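Local coordinates for protein chitosanase (Bacillus subtilis subsp. subtilis str. 168, PDB 7C6C) that cuts chitosan internally at the beta-1,4 bonds between glucosamine units, probably helping the bacterium to resist invading fungi, at residues N182-M193 against W204-R215. Numbering follows the deposited sequence.
Sequences NKFLDVRYDDLM and WRESVARVDVLR. With LMR ((2S)-2-hydroxybutanedioic acid), chain B.
V211 enters as a knob among L185, R188, Y189 and L192 where helix 209-215 packs nearly antiparallel to helix 182-193, the axes 9.7 Å apart. Its two methyls divide the hole: CG1, anti to the backbone N (chi1 172°), lies 3.8 Å from CB of L185, while CG2 turns to CD1 of L192. Farther along, V208 CG1 touches both L192 CB and M193 SD, and L192 brings its CD2 methyl to the W204 indole, 3.7 Å from the ring atom CD2. A209 and D212, whose side chains point away from this contact, line the pocket of the bound (2S)-2-hydroxybutanedioic acid.

Arginines tie both ends of the interface. R205, extended, donates NE to M193 O at 2.6 Å in a nearly straight bond (163°), which brings the guanidinium edge to the carbonyl at the end of helix 177-193. R215 bends at chi3, laying its guanidinium face over L185 CB; NH1 then bonds N182 O, and NH2 forms a salt bridge of 2.8 Å with D186 OD1, weak as a hydrogen bond.

Between these ends, R188 NH2 comes within 3.3 Å of R210 NE without bonding. D142 forms salt bridges with both arginines and probably offsets their like charges; Q146 also accepts from R188 NH2. R210 further pairs with E19, the predicted proton donor, so this knob-into-hole helix packing carries a buried charge network reaching the probable family 46 glycosyl hydrolase active site.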
loop_
_atom_site.group_PDB
_atom_site.type_symbol
_atom_site.label_atom_id
_atom_site.label_comp_id
_atom_site.label_asym_id
_atom_site.label_seq_id
_atom_site.Cartn_x
_atom_site.Cartn_y
_atom_site.Cartn_z
ATOM N N ASN A 182 -16.963 0.445 8.342
ATOM C CA ASN A 182 -16.942 -0.847 9.022
ATOM C C ASN A 182 -17.223 -1.981 8.046
ATOM O O ASN A 182 -16.583 -3.038 8.105
ATOM C CB ASN A 182 -17.935 -0.856 10.179
ATOM C CG ASN A 182 -17.467 -0.012 11.341
ATOM O OD1 ASN A 182 -16.270 0.187 11.534
ATOM N ND2 ASN A 182 -18.410 0.488 12.126
ATOM N N LYS A 183 -18.158 -1.769 7.118
ATOM C CA LYS A 183 -18.417 -2.785 6.106
ATOM C C LYS A 183 -17.233 -2.933 5.159
ATOM O O LYS A 183 -16.911 -4.050 4.735
ATOM C CB LYS A 183 -19.703 -2.463 5.344
ATOM C CG LYS A 183 -20.916 -2.310 6.249
ATOM C CD LYS A 183 -22.083 -3.185 5.808
ATOM C CE LYS A 183 -23.296 -2.994 6.719
ATOM N NZ LYS A 183 -24.226 -4.162 6.693
ATOM N N PHE A 184 -16.569 -1.822 4.819
ATOM C CA PHE A 184 -15.374 -1.899 3.985
ATOM C C PHE A 184 -14.298 -2.745 4.650
ATOM O O PHE A 184 -13.660 -3.580 3.999
ATOM C CB PHE A 184 -14.834 -0.498 3.704
ATOM C CG PHE A 184 -13.695 -0.485 2.722
ATOM C CD1 PHE A 184 -12.387 -0.668 3.144
ATOM C CD2 PHE A 184 -13.938 -0.327 1.365
ATOM C CE1 PHE A 184 -11.349 -0.678 2.233
ATOM C CE2 PHE A 184 -12.901 -0.329 0.453
ATOM C CZ PHE A 184 -11.607 -0.506 0.888
ATOM N N LEU A 185 -14.075 -2.532 5.947
ATOM C CA LEU A 185 -13.074 -3.319 6.658
ATOM C C LEU A 185 -13.446 -4.800 6.661
ATOM O O LEU A 185 -12.574 -5.664 6.524
ATOM C CB LEU A 185 -12.873 -2.759 8.069
ATOM C CG LEU A 185 -12.210 -1.375 8.108
ATOM C CD1 LEU A 185 -12.373 -0.732 9.482
ATOM C CD2 LEU A 185 -10.737 -1.480 7.746
ATOM N N ASP A 186 -14.743 -5.110 6.779
ATOM C CA ASP A 186 -15.200 -6.495 6.673
ATOM C C ASP A 186 -14.893 -7.075 5.295
ATOM O O ASP A 186 -14.409 -8.207 5.174
ATOM C CB ASP A 186 -16.709 -6.565 6.909
ATOM C CG ASP A 186 -17.096 -6.331 8.348
ATOM O OD1 ASP A 186 -16.210 -6.337 9.227
ATOM O OD2 ASP A 186 -18.310 -6.163 8.596
ATOM N N VAL A 187 -15.209 -6.315 4.243
ATOM C CA VAL A 187 -14.965 -6.764 2.877
ATOM C C VAL A 187 -13.475 -6.979 2.648
ATOM O O VAL A 187 -13.057 -7.970 2.038
ATOM C CB VAL A 187 -15.566 -5.752 1.884
ATOM C CG1 VAL A 187 -15.024 -5.977 0.480
ATOM C CG2 VAL A 187 -17.092 -5.835 1.895
ATOM N N ARG A 188 -12.647 -6.057 3.138
ATOM C CA ARG A 188 -11.208 -6.211 2.967
ATOM C C ARG A 188 -10.686 -7.423 3.727
ATOM O O ARG A 188 -9.861 -8.177 3.203
ATOM C CB ARG A 188 -10.479 -4.938 3.391
ATOM C CG ARG A 188 -8.991 -5.022 3.140
ATOM C CD ARG A 188 -8.290 -3.699 3.371
ATOM N NE ARG A 188 -6.869 -3.837 3.087
ATOM C CZ ARG A 188 -5.930 -3.000 3.516
ATOM N NH1 ARG A 188 -6.264 -1.941 4.248
ATOM N NH2 ARG A 188 -4.655 -3.234 3.214
ATOM N N TYR A 189 -11.151 -7.625 4.963
ATOM C CA TYR A 189 -10.760 -8.814 5.716
ATOM C C TYR A 189 -11.067 -10.080 4.928
ATOM O O TYR A 189 -10.226 -10.978 4.815
ATOM C CB TYR A 189 -11.489 -8.842 7.061
ATOM C CG TYR A 189 -11.196 -10.081 7.874
ATOM C CD1 TYR A 189 -10.113 -10.124 8.741
ATOM C CD2 TYR A 189 -11.993 -11.216 7.766
ATOM C CE1 TYR A 189 -9.835 -11.253 9.483
ATOM C CE2 TYR A 189 -11.719 -12.352 8.503
ATOM C CZ TYR A 189 -10.640 -12.363 9.361
ATOM O OH TYR A 189 -10.353 -13.485 10.103
ATOM N N ASP A 190 -12.282 -10.169 4.385
ATOM C CA ASP A 190 -12.667 -11.353 3.625
ATOM C C ASP A 190 -11.766 -11.541 2.414
ATOM O O ASP A 190 -11.403 -12.671 2.068
ATOM C CB ASP A 190 -14.126 -11.239 3.186
ATOM C CG ASP A 190 -15.099 -11.373 4.341
ATOM O OD1 ASP A 190 -14.703 -11.884 5.409
ATOM O OD2 ASP A 190 -16.268 -10.971 4.171
ATOM N N ASP A 191 -11.386 -10.446 1.762
ATOM C CA ASP A 191 -10.533 -10.561 0.586
ATOM C C ASP A 191 -9.124 -11.009 0.957
ATOM O O ASP A 191 -8.504 -11.790 0.225
ATOM C CB ASP A 191 -10.493 -9.234 -0.166
ATOM C CG ASP A 191 -9.800 -9.358 -1.494
ATOM O OD1 ASP A 191 -10.330 -10.113 -2.330
ATOM O OD2 ASP A 191 -8.740 -8.731 -1.698
ATOM N N LEU A 192 -8.603 -10.524 2.087
ATOM C CA LEU A 192 -7.272 -10.932 2.527
ATOM C C LEU A 192 -7.249 -12.399 2.932
ATOM O O LEU A 192 -6.234 -13.078 2.744
ATOM C CB LEU A 192 -6.801 -10.052 3.685
ATOM C CG LEU A 192 -6.508 -8.594 3.330
ATOM C CD1 LEU A 192 -6.256 -7.796 4.598
ATOM C CD2 LEU A 192 -5.332 -8.495 2.362
ATOM N N MET A 193 -8.356 -12.902 3.480
ATOM C CA MET A 193 -8.418 -14.292 3.915
ATOM C C MET A 193 -8.596 -15.253 2.751
ATOM O O MET A 193 -8.097 -16.378 2.805
ATOM C CB MET A 193 -9.553 -14.465 4.929
ATOM C CG MET A 193 -9.226 -13.797 6.252
ATOM S SD MET A 193 -7.847 -14.549 7.138
ATOM C CE MET A 193 -8.646 -15.993 7.836
ATOM N N TRP A 204 -1.208 -12.659 2.385
ATOM C CA TRP A 204 -2.329 -11.801 2.746
ATOM C C TRP A 204 -3.029 -12.293 4.007
ATOM O O TRP A 204 -3.481 -11.486 4.825
ATOM C CB TRP A 204 -3.296 -11.669 1.575
ATOM C CG TRP A 204 -2.844 -10.646 0.584
ATOM C CD1 TRP A 204 -1.613 -10.050 0.515
ATOM C CD2 TRP A 204 -3.629 -10.074 -0.462
ATOM N NE1 TRP A 204 -1.588 -9.147 -0.520
ATOM C CE2 TRP A 204 -2.816 -9.141 -1.132
ATOM C CE3 TRP A 204 -4.948 -10.264 -0.896
ATOM C CZ2 TRP A 204 -3.275 -8.398 -2.217
ATOM C CZ3 TRP A 204 -5.404 -9.520 -1.963
ATOM C CH2 TRP A 204 -4.567 -8.607 -2.623
ATOM N N ARG A 205 -3.071 -13.603 4.203
ATOM C CA ARG A 205 -3.687 -14.150 5.406
ATOM C C ARG A 205 -2.915 -13.685 6.642
ATOM O O ARG A 205 -3.501 -13.443 7.687
ATOM C CB ARG A 205 -3.778 -15.681 5.333
ATOM C CG ARG A 205 -4.999 -16.159 4.559
ATOM C CD ARG A 205 -4.993 -17.654 4.242
ATOM N NE ARG A 205 -6.066 -17.971 3.298
ATOM C CZ ARG A 205 -6.061 -18.990 2.441
ATOM N NH1 ARG A 205 -7.091 -19.171 1.628
ATOM N NH2 ARG A 205 -5.045 -19.839 2.399
ATOM N N GLU A 206 -1.601 -13.543 6.509
ATOM C CA GLU A 206 -0.764 -13.078 7.604
ATOM C C GLU A 206 -0.849 -11.575 7.822
ATOM O O GLU A 206 -0.247 -11.075 8.775
ATOM C CB GLU A 206 0.694 -13.487 7.365
ATOM C CG GLU A 206 1.079 -14.797 8.031
ATOM C CD GLU A 206 0.942 -14.741 9.543
ATOM O OE1 GLU A 206 -0.035 -15.311 10.073
ATOM O OE2 GLU A 206 1.806 -14.121 10.201
ATOM N N SER A 207 -1.577 -10.853 6.970
ATOM C CA SER A 207 -1.665 -9.401 7.031
ATOM C C SER A 207 -2.996 -8.904 7.575
ATOM O O SER A 207 -3.178 -7.687 7.693
ATOM C CB SER A 207 -1.448 -8.802 5.637
ATOM O OG SER A 207 -2.621 -8.917 4.854
ATOM N N VAL A 208 -3.929 -9.801 7.912
ATOM C CA VAL A 208 -5.275 -9.377 8.283
ATOM C C VAL A 208 -5.287 -8.497 9.519
ATOM O O VAL A 208 -6.240 -7.739 9.719
ATOM C CB VAL A 208 -6.238 -10.578 8.448
ATOM C CG1 VAL A 208 -6.407 -11.303 7.131
ATOM C CG2 VAL A 208 -5.742 -11.522 9.542
ATOM N N ALA A 209 -4.252 -8.573 10.360
ATOM C CA ALA A 209 -4.231 -7.756 11.568
ATOM C C ALA A 209 -4.332 -6.268 11.256
ATOM O O ALA A 209 -4.807 -5.502 12.098
ATOM C CB ALA A 209 -2.981 -8.044 12.400
ATOM N N ARG A 210 -3.892 -5.832 10.070
ATOM C CA ARG A 210 -3.992 -4.409 9.750
ATOM C C ARG A 210 -5.438 -3.943 9.732
ATOM O O ARG A 210 -5.725 -2.796 10.096
ATOM C CB ARG A 210 -3.263 -4.085 8.440
ATOM C CG ARG A 210 -3.925 -4.595 7.170
ATOM C CD ARG A 210 -2.886 -4.877 6.097
ATOM N NE ARG A 210 -2.297 -3.660 5.541
ATOM C CZ ARG A 210 -1.192 -3.660 4.801
ATOM N NH1 ARG A 210 -0.545 -4.800 4.589
ATOM N NH2 ARG A 210 -0.727 -2.535 4.279
ATOM N N VAL A 211 -6.363 -4.822 9.339
ATOM C CA VAL A 211 -7.779 -4.468 9.373
ATOM C C VAL A 211 -8.219 -4.178 10.804
ATOM O O VAL A 211 -8.929 -3.197 11.065
ATOM C CB VAL A 211 -8.634 -5.568 8.715
ATOM C CG1 VAL A 211 -10.112 -5.276 8.932
ATOM C CG2 VAL A 211 -8.322 -5.661 7.232
ATOM N N ASP A 212 -7.786 -5.007 11.760
ATOM C CA ASP A 212 -8.178 -4.785 13.147
ATOM C C ASP A 212 -7.509 -3.552 13.740
ATOM O O ASP A 212 -8.123 -2.857 14.556
ATOM C CB ASP A 212 -7.898 -6.021 14.000
ATOM C CG ASP A 212 -8.633 -5.982 15.325
ATOM O OD1 ASP A 212 -9.884 -5.905 15.314
ATOM O OD2 ASP A 212 -7.968 -6.020 16.377
ATOM N N VAL A 213 -6.265 -3.253 13.356
ATOM C CA VAL A 213 -5.632 -2.027 13.840
ATOM C C VAL A 213 -6.434 -0.813 13.390
ATOM O O VAL A 213 -6.698 0.111 14.172
ATOM C CB VAL A 213 -4.163 -1.952 13.379
ATOM C CG1 VAL A 213 -3.575 -0.588 13.711
ATOM C CG2 VAL A 213 -3.346 -3.054 14.027
ATOM N N LEU A 214 -6.837 -0.801 12.116
ATOM C CA LEU A 214 -7.609 0.316 11.588
ATOM C C LEU A 214 -8.984 0.383 12.239
ATOM O O LEU A 214 -9.460 1.468 12.594
ATOM C CB LEU A 214 -7.708 0.195 10.065
ATOM C CG LEU A 214 -6.364 0.325 9.334
ATOM C CD1 LEU A 214 -6.473 -0.195 7.890
ATOM C CD2 LEU A 214 -5.850 1.771 9.361
ATOM N N ARG A 215 -9.626 -0.771 12.431
ATOM C CA ARG A 215 -10.917 -0.783 13.102
ATOM C C ARG A 215 -10.810 -0.260 14.526
ATOM O O ARG A 215 -11.737 0.394 15.014
ATOM C CB ARG A 215 -11.518 -2.188 13.079
ATOM C CG ARG A 215 -13.034 -2.157 13.205
ATOM C CD ARG A 215 -13.654 -3.525 13.377
ATOM N NE ARG A 215 -13.355 -4.451 12.284
ATOM C CZ ARG A 215 -14.062 -4.563 11.159
ATOM N NH1 ARG A 215 -15.114 -3.782 10.931
ATOM N NH2 ARG A 215 -13.711 -5.464 10.252
HETATM C C1 LMR B . -5.293 -8.076 18.690
HETATM O O1A LMR B . -4.179 -7.558 18.912
HETATM O O1B LMR B . -6.305 -7.823 19.376
HETATM C C2 LMR B . -5.431 -9.054 17.560
HETATM O O2 LMR B . -6.713 -9.686 17.658
HETATM C C3 LMR B . -5.321 -8.345 16.210
HETATM C C4 LMR B . -3.894 -7.927 15.921
HETATM O O4A LMR B . -3.001 -8.805 15.936
HETATM O O4B LMR B . -3.656 -6.723 15.668
#